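Local coordinates for transcriptional regulator (NtrC family) (Aquifex aeolicus, PDB 3DZD), which probably activates sigma54-dependent transcription as a two-component response regulator with an AAA+ ATPase domain, held here in its inactive state, at residues 31-36 against 60-65; 194-199 against 239-244; 14-19 against 106-111. One frame throughout, in Å; residues are numbered along the deposited sequence.

Contact 1: residues 31-36 against 60-65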
loop_
_atom_site.group_PDB
_atom_site.type_symbol
_atom_site.label_atom_id
_atom_site.label_comp_id
_atom_site.label_asym_id
_atom_site.label_seq_id
_atom_site.Cartn_x
_atom_site.Cartn_y
_atom_site.Cartn_z
ATOM N N LYS A 31 30.119 8.435 -22.782
ATOM C CA LYS A 31 31.191 7.623 -23.342
ATOM C C LYS A 31 32.369 7.466 -22.382
ATOM O O LYS A 31 33.300 6.708 -22.647
ATOM C CB LYS A 31 31.647 8.213 -24.677
ATOM C CG LYS A 31 30.524 8.324 -25.701
ATOM C CD LYS A 31 30.924 9.198 -26.883
ATOM C CE LYS A 31 29.765 9.397 -27.858
ATOM N NZ LYS A 31 30.146 10.275 -29.007
ATOM N N THR A 32 32.315 8.181 -21.264
ATOM C CA THR A 32 33.343 8.086 -20.239
ATOM C C THR A 32 32.687 8.184 -18.872
ATOM O O THR A 32 31.563 8.675 -18.753
ATOM C CB THR A 32 34.367 9.222 -20.367
ATOM O OG1 THR A 32 33.681 10.480 -20.349
ATOM C CG2 THR A 32 35.147 9.101 -21.668
ATOM N N LEU A 33 33.378 7.717 -17.839
ATOM C CA LEU A 33 32.883 7.896 -16.484
ATOM C C LEU A 33 32.763 9.377 -16.152
ATOM O O LEU A 33 31.888 9.784 -15.386
ATOM C CB LEU A 33 33.782 7.185 -15.474
ATOM C CG LEU A 33 33.256 5.827 -15.011
ATOM C CD1 LEU A 33 32.533 5.125 -16.142
ATOM C CD2 LEU A 33 34.375 4.963 -14.455
ATOM N N ARG A 34 33.637 10.184 -16.744
ATOM C CA ARG A 34 33.603 11.623 -16.532
ATOM C C ARG A 34 32.299 12.207 -17.054
ATOM O O ARG A 34 31.561 12.855 -16.315
ATOM C CB ARG A 34 34.786 12.297 -17.220
ATOM C CG ARG A 34 34.852 13.796 -17.002
ATOM C CD ARG A 34 36.141 14.357 -17.567
ATOM N NE ARG A 34 36.216 15.810 -17.468
ATOM C CZ ARG A 34 36.863 16.464 -16.509
ATOM N NH1 ARG A 34 37.492 15.795 -15.552
ATOM N NH2 ARG A 34 36.882 17.791 -16.507
ATOM N N GLU A 35 32.025 11.975 -18.333
ATOM C CA GLU A 35 30.805 12.462 -18.968
ATOM C C GLU A 35 29.564 11.948 -18.239
ATOM O O GLU A 35 28.556 12.644 -18.129
ATOM C CB GLU A 35 30.776 12.028 -20.433
ATOM C CG GLU A 35 29.726 12.715 -21.283
ATOM C CD GLU A 35 29.612 12.104 -22.672
ATOM O OE1 GLU A 35 30.572 11.432 -23.111
ATOM O OE2 GLU A 35 28.563 12.293 -23.328
ATOM N N ALA A 36 29.640 10.725 -17.731
ATOM C CA ALA A 36 28.502 10.146 -17.044
ATOM C C ALA A 36 28.192 10.939 -15.782
ATOM O O ALA A 36 27.059 11.379 -15.586
ATOM C CB ALA A 36 28.758 8.686 -16.716
ATOM N N VAL A 60 32.737 -1.001 -12.259
ATOM C CA VAL A 60 32.070 -1.582 -11.096
ATOM C C VAL A 60 31.955 -0.581 -9.942
ATOM O O VAL A 60 30.859 -0.300 -9.451
ATOM C CB VAL A 60 32.823 -2.828 -10.590
ATOM C CG1 VAL A 60 32.101 -3.440 -9.400
ATOM C CG2 VAL A 60 32.986 -3.843 -11.712
ATOM N N ASN A 61 33.095 -0.044 -9.512
ATOM C CA ASN A 61 33.131 0.906 -8.403
ATOM C C ASN A 61 32.292 2.150 -8.666
ATOM O O ASN A 61 31.778 2.770 -7.734
ATOM C CB ASN A 61 34.573 1.303 -8.079
ATOM C CG ASN A 61 35.393 0.139 -7.559
ATOM O OD1 ASN A 61 34.853 -0.800 -6.967
ATOM N ND2 ASN A 61 36.704 0.192 -7.775
ATOM N N PHE A 62 32.157 2.513 -9.938
ATOM C CA PHE A 62 31.335 3.657 -10.319
ATOM C C PHE A 62 29.898 3.507 -9.829
ATOM O O PHE A 62 29.181 4.490 -9.668
ATOM C CB PHE A 62 31.343 3.856 -11.831
ATOM C CG PHE A 62 30.669 5.116 -12.270
ATOM C CD1 PHE A 62 31.332 6.329 -12.200
ATOM C CD2 PHE A 62 29.367 5.095 -12.739
ATOM C CE1 PHE A 62 30.714 7.499 -12.597
ATOM C CE2 PHE A 62 28.743 6.265 -13.136
ATOM C CZ PHE A 62 29.421 7.469 -13.067
ATOM N N ILE A 63 29.475 2.270 -9.602
ATOM C CA ILE A 63 28.174 2.031 -9.010
ATOM C C ILE A 63 28.043 2.815 -7.706
ATOM O O ILE A 63 26.963 3.302 -7.378
ATOM C CB ILE A 63 27.935 0.533 -8.757
ATOM C CG1 ILE A 63 27.627 -0.176 -10.075
ATOM C CG2 ILE A 63 26.796 0.329 -7.779
ATOM C CD1 ILE A 63 27.531 -1.666 -9.943
ATOM N N ASP A 64 29.144 2.955 -6.973
ATOM C CA ASP A 64 29.118 3.719 -5.725
ATOM C C ASP A 64 28.820 5.194 -5.990
ATOM O O ASP A 64 28.100 5.838 -5.228
ATOM C CB ASP A 64 30.427 3.560 -4.945
ATOM C CG ASP A 64 30.609 2.157 -4.385
ATOM O OD1 ASP A 64 29.657 1.621 -3.775
ATOM O OD2 ASP A 64 31.713 1.594 -4.553
ATOM N N PHE A 65 29.364 5.726 -7.077
ATOM C CA PHE A 65 29.039 7.088 -7.470
ATOM C C PHE A 65 27.536 7.244 -7.656
ATOM O O PHE A 65 26.942 8.220 -7.202
ATOM C CB PHE A 65 29.741 7.467 -8.766
ATOM C CG PHE A 65 29.400 8.845 -9.246
ATOM C CD1 PHE A 65 30.256 9.906 -9.005
ATOM C CD2 PHE A 65 28.210 9.086 -9.911
ATOM C CE1 PHE A 65 29.940 11.177 -9.433
ATOM C CE2 PHE A 65 27.891 10.357 -10.347
ATOM C CZ PHE A 65 28.758 11.403 -10.107
#
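L33 sets CD1 over one face of the F62 ring, offset toward the rim, and the two side chains run alongside one another, pointing opposite ways. The closest approach is L33 CG to F62 CD1, 3.4 Å, while L33 CD2 lies 4.0 Å from the same ring carbon. At the far end, A36 CB meets F62 CZ obliquely at 3.9 Å. F62 reaches both residues because its CG is anti to the backbone N (chi1 -172°), which extends the ring toward helix 33-42; F65 CB, three residues on, closes on the other face. L33 and F62 join two neighbouring helices of the receiver domain, an alternating beta/alpha fold around a parallel sheet, and F62 touches L50 on strand 47-51 and I40 further along helix 33-42. With an alanine in place of F62, a gap would probably open between the helices, leaving L33 and A36 without their shared partner. Behind L33, the start of its helix is firmly set: N-cap T32 accepts from E35 N at OG1 (3.0 Å), and D56 takes the amides of L33 and R34 on its two carboxylate oxygens. E35 OE1 in turn receives K31 N from above its carboxylate plane, while E35 OE2 pairs with K39.

Contact 2: residues 194-199 against 239-244; sequences LAESEL and QAKLLR
A mixed contact, part charged and part apolar, joins E196 and L199 of short helix 195-200 to K241 and L242 of helix 236-248 in the sigma54-interaction, AAA+ domain. The side chains of E196 and K241 meet nearly perpendicular. The glutamate reaches over with CG anti to its own N (chi1 176°) and an extended chain, and its carboxylate meets the aliphatic part of the lysine: OE2 lies 3.0 Å from K241 CE, whereas K241 NZ stands 4.0 Å from E196 OE2, too far for a salt bridge. The bends of the lysine at chi3 and chi4 turn the ammonium aside, so the opposite charges probably attract at a distance without pairing directly. E196 OE1 has its firmer partner in R237, a salt bridge, and K241 also makes a cation-pi contact with F200. Toward the interior the chemistry changes, and the two buried leucines barely meet, L199 CD1 to L242 CD1 at 4.5 Å. Below them L199 rests on L185 of strand 182-186, at the border of the domain's parallel sheet, and its backbone bonds with that of L218 in helix 217-220; on the far side of helix 236-248, L243 packs against helix 285-291.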
loop_
_atom_site.group_PDB
_atom_site.type_symbol
_atom_site.label_atom_id
_atom_site.label_comp_id
_atom_site.label_asym_id
_atom_site.label_seq_id
_atom_site.Cartn_x
_atom_site.Cartn_y
_atom_site.Cartn_z
ATOM N N LEU A 194 -19.369 -15.274 6.506
ATOM C CA LEU A 194 -18.490 -14.646 5.525
ATOM C C LEU A 194 -17.047 -14.668 6.021
ATOM O O LEU A 194 -16.105 -14.479 5.250
ATOM C CB LEU A 194 -18.927 -13.210 5.245
ATOM C CG LEU A 194 -19.498 -12.934 3.851
ATOM C CD1 LEU A 194 -20.765 -13.750 3.578
ATOM C CD2 LEU A 194 -19.753 -11.439 3.659
ATOM N N ALA A 195 -16.889 -14.897 7.319
ATOM C CA ALA A 195 -15.573 -14.972 7.934
ATOM C C ALA A 195 -14.721 -16.054 7.279
ATOM O O ALA A 195 -13.620 -15.776 6.811
ATOM C CB ALA A 195 -15.700 -15.223 9.427
ATOM N N GLU A 196 -15.235 -17.280 7.238
ATOM C CA GLU A 196 -14.503 -18.394 6.640
ATOM C C GLU A 196 -14.050 -18.088 5.212
ATOM O O GLU A 196 -13.072 -18.654 4.726
ATOM C CB GLU A 196 -15.346 -19.670 6.658
ATOM C CG GLU A 196 -14.689 -20.856 5.967
ATOM C CD GLU A 196 -15.449 -22.151 6.181
ATOM O OE1 GLU A 196 -16.483 -22.126 6.881
ATOM O OE2 GLU A 196 -15.013 -23.194 5.648
ATOM N N SER A 197 -14.764 -17.187 4.550
ATOM C CA SER A 197 -14.433 -16.798 3.186
ATOM C C SER A 197 -13.373 -15.705 3.161
ATOM O O SER A 197 -12.495 -15.693 2.299
ATOM C CB SER A 197 -15.687 -16.309 2.463
ATOM O OG SER A 197 -15.346 -15.501 1.350
ATOM N N GLU A 198 -13.473 -14.777 4.102
ATOM C CA GLU A 198 -12.502 -13.697 4.219
ATOM C C GLU A 198 -11.114 -14.252 4.489
ATOM O O GLU A 198 -10.116 -13.722 4.007
ATOM C CB GLU A 198 -12.904 -12.754 5.354
ATOM C CG GLU A 198 -14.036 -11.835 4.996
ATOM C CD GLU A 198 -13.612 -10.791 3.995
ATOM O OE1 GLU A 198 -12.816 -9.903 4.373
ATOM O OE2 GLU A 198 -14.073 -10.857 2.832
ATOM N N LEU A 199 -11.063 -15.325 5.269
ATOM C CA LEU A 199 -9.800 -15.922 5.673
ATOM C C LEU A 199 -9.208 -16.798 4.577
ATOM O O LEU A 199 -8.028 -16.677 4.241
ATOM C CB LEU A 199 -9.993 -16.775 6.933
ATOM C CG LEU A 199 -9.871 -16.121 8.307
ATOM C CD1 LEU A 199 -10.015 -17.170 9.408
ATOM C CD2 LEU A 199 -8.543 -15.400 8.436
ATOM N N GLN A 239 -13.024 -21.622 13.958
ATOM C CA GLN A 239 -12.037 -21.877 15.004
ATOM C C GLN A 239 -11.280 -23.156 14.720
ATOM O O GLN A 239 -10.059 -23.209 14.847
ATOM C CB GLN A 239 -12.698 -21.980 16.382
ATOM C CG GLN A 239 -13.293 -20.669 16.875
ATOM C CD GLN A 239 -13.974 -20.792 18.225
ATOM O OE1 GLN A 239 -13.635 -21.655 19.028
ATOM N NE2 GLN A 239 -14.937 -19.916 18.480
ATOM N N ALA A 240 -12.014 -24.193 14.349
ATOM C CA ALA A 240 -11.416 -25.496 14.099
ATOM C C ALA A 240 -10.508 -25.440 12.875
ATOM O O ALA A 240 -9.377 -25.924 12.902
ATOM C CB ALA A 240 -12.498 -26.535 13.913
ATOM N N LYS A 241 -11.015 -24.840 11.804
ATOM C CA LYS A 241 -10.247 -24.668 10.577
ATOM C C LYS A 241 -8.980 -23.843 10.799
ATOM O O LYS A 241 -7.903 -24.217 10.348
ATOM C CB LYS A 241 -11.122 -24.020 9.503
ATOM C CG LYS A 241 -12.251 -24.924 9.019
ATOM C CD LYS A 241 -13.102 -24.231 7.966
ATOM C CE LYS A 241 -12.254 -23.763 6.792
ATOM N NZ LYS A 241 -11.430 -24.877 6.239
ATOM N N LEU A 242 -9.127 -22.715 11.489
ATOM C CA LEU A 242 -8.007 -21.850 11.823
ATOM C C LEU A 242 -6.956 -22.639 12.597
ATOM O O LEU A 242 -5.758 -22.511 12.353
ATOM C CB LEU A 242 -8.499 -20.663 12.652
ATOM C CG LEU A 242 -7.483 -19.614 13.111
ATOM C CD1 LEU A 242 -6.778 -18.983 11.920
ATOM C CD2 LEU A 242 -8.159 -18.527 13.965
ATOM N N LEU A 243 -7.417 -23.464 13.532
ATOM C CA LEU A 243 -6.526 -24.291 14.324
ATOM C C LEU A 243 -5.666 -25.169 13.410
ATOM O O LEU A 243 -4.439 -25.215 13.538
ATOM C CB LEU A 243 -7.326 -25.166 15.289
ATOM C CG LEU A 243 -6.462 -26.119 16.112
ATOM C CD1 LEU A 243 -5.525 -25.338 17.034
ATOM C CD2 LEU A 243 -7.324 -27.079 16.899
ATOM N N ARG A 244 -6.322 -25.857 12.482
ATOM C CA ARG A 244 -5.638 -26.761 11.570
ATOM C C ARG A 244 -4.581 -26.042 10.732
ATOM O O ARG A 244 -3.567 -26.637 10.353
ATOM C CB ARG A 244 -6.648 -27.480 10.672
ATOM C CG ARG A 244 -6.016 -28.494 9.745
ATOM C CD ARG A 244 -7.013 -29.570 9.351
ATOM N NE ARG A 244 -6.418 -30.584 8.482
ATOM C CZ ARG A 244 -5.465 -31.430 8.865
ATOM N NH1 ARG A 244 -4.979 -31.376 10.102
ATOM N NH2 ARG A 244 -4.988 -32.323 8.005
#

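Contact 3: residues 14-19 against 106-111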
loop_
_atom_site.group_PDB
_atom_site.type_symbol
_atom_site.label_atom_id
_atom_site.label_comp_id
_atom_site.label_asym_id
_atom_site.label_seq_id
_atom_site.Cartn_x
_atom_site.Cartn_y
_atom_site.Cartn_z
ATOM N N SER A 14 25.140 3.376 -29.643
ATOM C CA SER A 14 24.272 3.613 -30.789
ATOM C C SER A 14 23.153 2.581 -30.869
ATOM O O SER A 14 21.973 2.933 -30.899
ATOM C CB SER A 14 25.076 3.612 -32.092
ATOM O OG SER A 14 25.748 4.846 -32.281
ATOM N N SER A 15 23.518 1.308 -30.916
ATOM C CA SER A 15 22.518 0.254 -31.021
ATOM C C SER A 15 21.465 0.423 -29.935
ATOM O O SER A 15 20.272 0.526 -30.229
ATOM C CB SER A 15 23.170 -1.122 -30.912
ATOM O OG SER A 15 24.062 -1.343 -31.986
ATOM N N LEU A 16 21.911 0.471 -28.682
ATOM C CA LEU A 16 20.986 0.581 -27.563
ATOM C C LEU A 16 20.112 1.824 -27.688
ATOM O O LEU A 16 18.918 1.781 -27.387
ATOM C CB LEU A 16 21.723 0.573 -26.224
ATOM C CG LEU A 16 22.546 -0.674 -25.895
ATOM C CD1 LEU A 16 22.796 -0.727 -24.406
ATOM C CD2 LEU A 16 21.841 -1.936 -26.353
ATOM N N SER A 17 20.697 2.928 -28.138
ATOM C CA SER A 17 19.918 4.149 -28.298
ATOM C C SER A 17 18.846 3.976 -29.364
ATOM O O SER A 17 17.713 4.428 -29.190
ATOM C CB SER A 17 20.812 5.333 -28.649
ATOM O OG SER A 17 21.705 5.605 -27.593
ATOM N N ALA A 18 19.211 3.324 -30.466
ATOM C CA ALA A 18 18.271 3.061 -31.549
ATOM C C ALA A 18 17.146 2.181 -31.032
ATOM O O ALA A 18 15.980 2.369 -31.377
ATOM C CB ALA A 18 18.976 2.392 -32.723
ATOM N N ILE A 19 17.507 1.228 -30.182
ATOM C CA ILE A 19 16.551 0.273 -29.641
ATOM C C ILE A 19 15.629 0.931 -28.632
ATOM O O ILE A 19 14.408 0.808 -28.731
ATOM C CB ILE A 19 17.272 -0.929 -29.005
ATOM C CG1 ILE A 19 17.980 -1.742 -30.096
ATOM C CG2 ILE A 19 16.292 -1.793 -28.237
ATOM C CD1 ILE A 19 19.167 -2.533 -29.599
ATOM N N GLU A 106 15.809 -8.641 -27.940
ATOM C CA GLU A 106 14.765 -9.169 -27.080
ATOM C C GLU A 106 15.216 -9.241 -25.615
ATOM O O GLU A 106 14.496 -8.818 -24.720
ATOM C CB GLU A 106 14.344 -10.554 -27.586
ATOM C CG GLU A 106 13.735 -10.566 -28.997
ATOM C CD GLU A 106 14.754 -10.343 -30.126
ATOM O OE1 GLU A 106 15.890 -10.863 -30.038
ATOM O OE2 GLU A 106 14.405 -9.655 -31.114
ATOM N N ARG A 107 16.411 -9.775 -25.381
ATOM C CA ARG A 107 16.937 -9.944 -24.032
ATOM C C ARG A 107 17.185 -8.589 -23.400
ATOM O O ARG A 107 16.871 -8.372 -22.232
ATOM C CB ARG A 107 18.239 -10.748 -24.071
ATOM C CG ARG A 107 18.982 -10.823 -22.751
ATOM C CD ARG A 107 18.183 -11.572 -21.692
ATOM N NE ARG A 107 17.346 -10.684 -20.888
ATOM C CZ ARG A 107 16.442 -11.091 -19.996
ATOM N NH1 ARG A 107 16.226 -12.388 -19.791
ATOM N NH2 ARG A 107 15.739 -10.193 -19.317
ATOM N N PHE A 108 17.751 -7.675 -24.180
ATOM C CA PHE A 108 17.951 -6.306 -23.722
ATOM C C PHE A 108 16.643 -5.645 -23.282
ATOM O O PHE A 108 16.519 -5.184 -22.151
ATOM C CB PHE A 108 18.608 -5.460 -24.815
ATOM C CG PHE A 108 18.711 -4.006 -24.465
ATOM C CD1 PHE A 108 19.526 -3.588 -23.423
ATOM C CD2 PHE A 108 17.983 -3.054 -25.173
ATOM C CE1 PHE A 108 19.620 -2.244 -23.091
ATOM C CE2 PHE A 108 18.071 -1.705 -24.850
ATOM C CZ PHE A 108 18.889 -1.299 -23.805
ATOM N N LEU A 109 15.672 -5.604 -24.188
ATOM C CA LEU A 109 14.394 -4.942 -23.924
ATOM C C LEU A 109 13.657 -5.534 -22.733
ATOM O O LEU A 109 13.038 -4.804 -21.962
ATOM C CB LEU A 109 13.505 -4.986 -25.165
ATOM C CG LEU A 109 13.964 -4.035 -26.266
ATOM C CD1 LEU A 109 13.042 -4.127 -27.477
ATOM C CD2 LEU A 109 14.012 -2.623 -25.725
ATOM N N LEU A 110 13.727 -6.855 -22.582
ATOM C CA LEU A 110 13.086 -7.516 -21.451
ATOM C C LEU A 110 13.717 -7.085 -20.130
ATOM O O LEU A 110 13.016 -6.841 -19.136
ATOM C CB LEU A 110 13.140 -9.038 -21.594
ATOM C CG LEU A 110 12.522 -9.761 -20.392
ATOM C CD1 LEU A 110 11.065 -9.344 -20.215
ATOM C CD2 LEU A 110 12.651 -11.276 -20.508
ATOM N N THR A 111 15.043 -6.997 -20.116
ATOM C CA THR A 111 15.756 -6.549 -18.922
ATOM C C THR A 111 15.432 -5.091 -18.572
ATOM O O THR A 111 15.273 -4.754 -17.405
ATOM C CB THR A 111 17.273 -6.717 -19.086
ATOM O OG1 THR A 111 17.560 -8.091 -19.345
ATOM C CG2 THR A 111 18.003 -6.291 -17.838
#
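Two helices on the same face of the receiver domain's sheet, 10-22 and 105-119, meet here through L16 and I19 on one and F108 and L109 on the other. The short segments cross at -64° with their axes 11.4 Å apart, a spacing bridged by large apolar side chains. L16 places CD2 squarely over the centre of the F108 ring, a CH-pi contact 3.8 Å from the centroid and 6° off the ring normal; its other methyl, CD1, reaches toward the rim at F108 CE1. I19 comes from another direction. With I19 CG2 anti to the backbone N, that methyl meets the edge of the F108 ring near its plane, 3.7 Å from F108 CD2, and fits still more closely against L109 CD2, at 3.5 Å. F108 is thus held at one face and one edge, which limits how its ring can turn. Beneath the interface L16 packs on I78 and F108 on L99, both strand residues of the sheet. On the other flank of helix 105-119, R107 NH1 makes a salt bridge to E97 of the second subunit, while within the helix its NH2 gives a bent bond (131°) to T111 OG1 at 2.8 Å. Such a pairing of the first and last helices across one side of a five-stranded parallel sheet is typical of the CheY-like receiver fold.

Contacts 1 and 3 belong to the same receiver domain and serve its two layers of helices, one on each side of the parallel sheet; their nearest atoms are about 8 Å apart. Both centre on a phenylalanine gripped by aliphatic carbons, but contact 1 is wholly buried, whereas contact 3 has partly exposed members and borders the dimer interface. Contact 2 stands apart in the AAA+ domain, its centre about 55 Å from that of contact 1 and 49 Å from that of contact 3. No aromatic ring takes part across it: a leucine pair faces inward and a glutamate crosses a lysine nearer the surface, so charge enters where burial lessens.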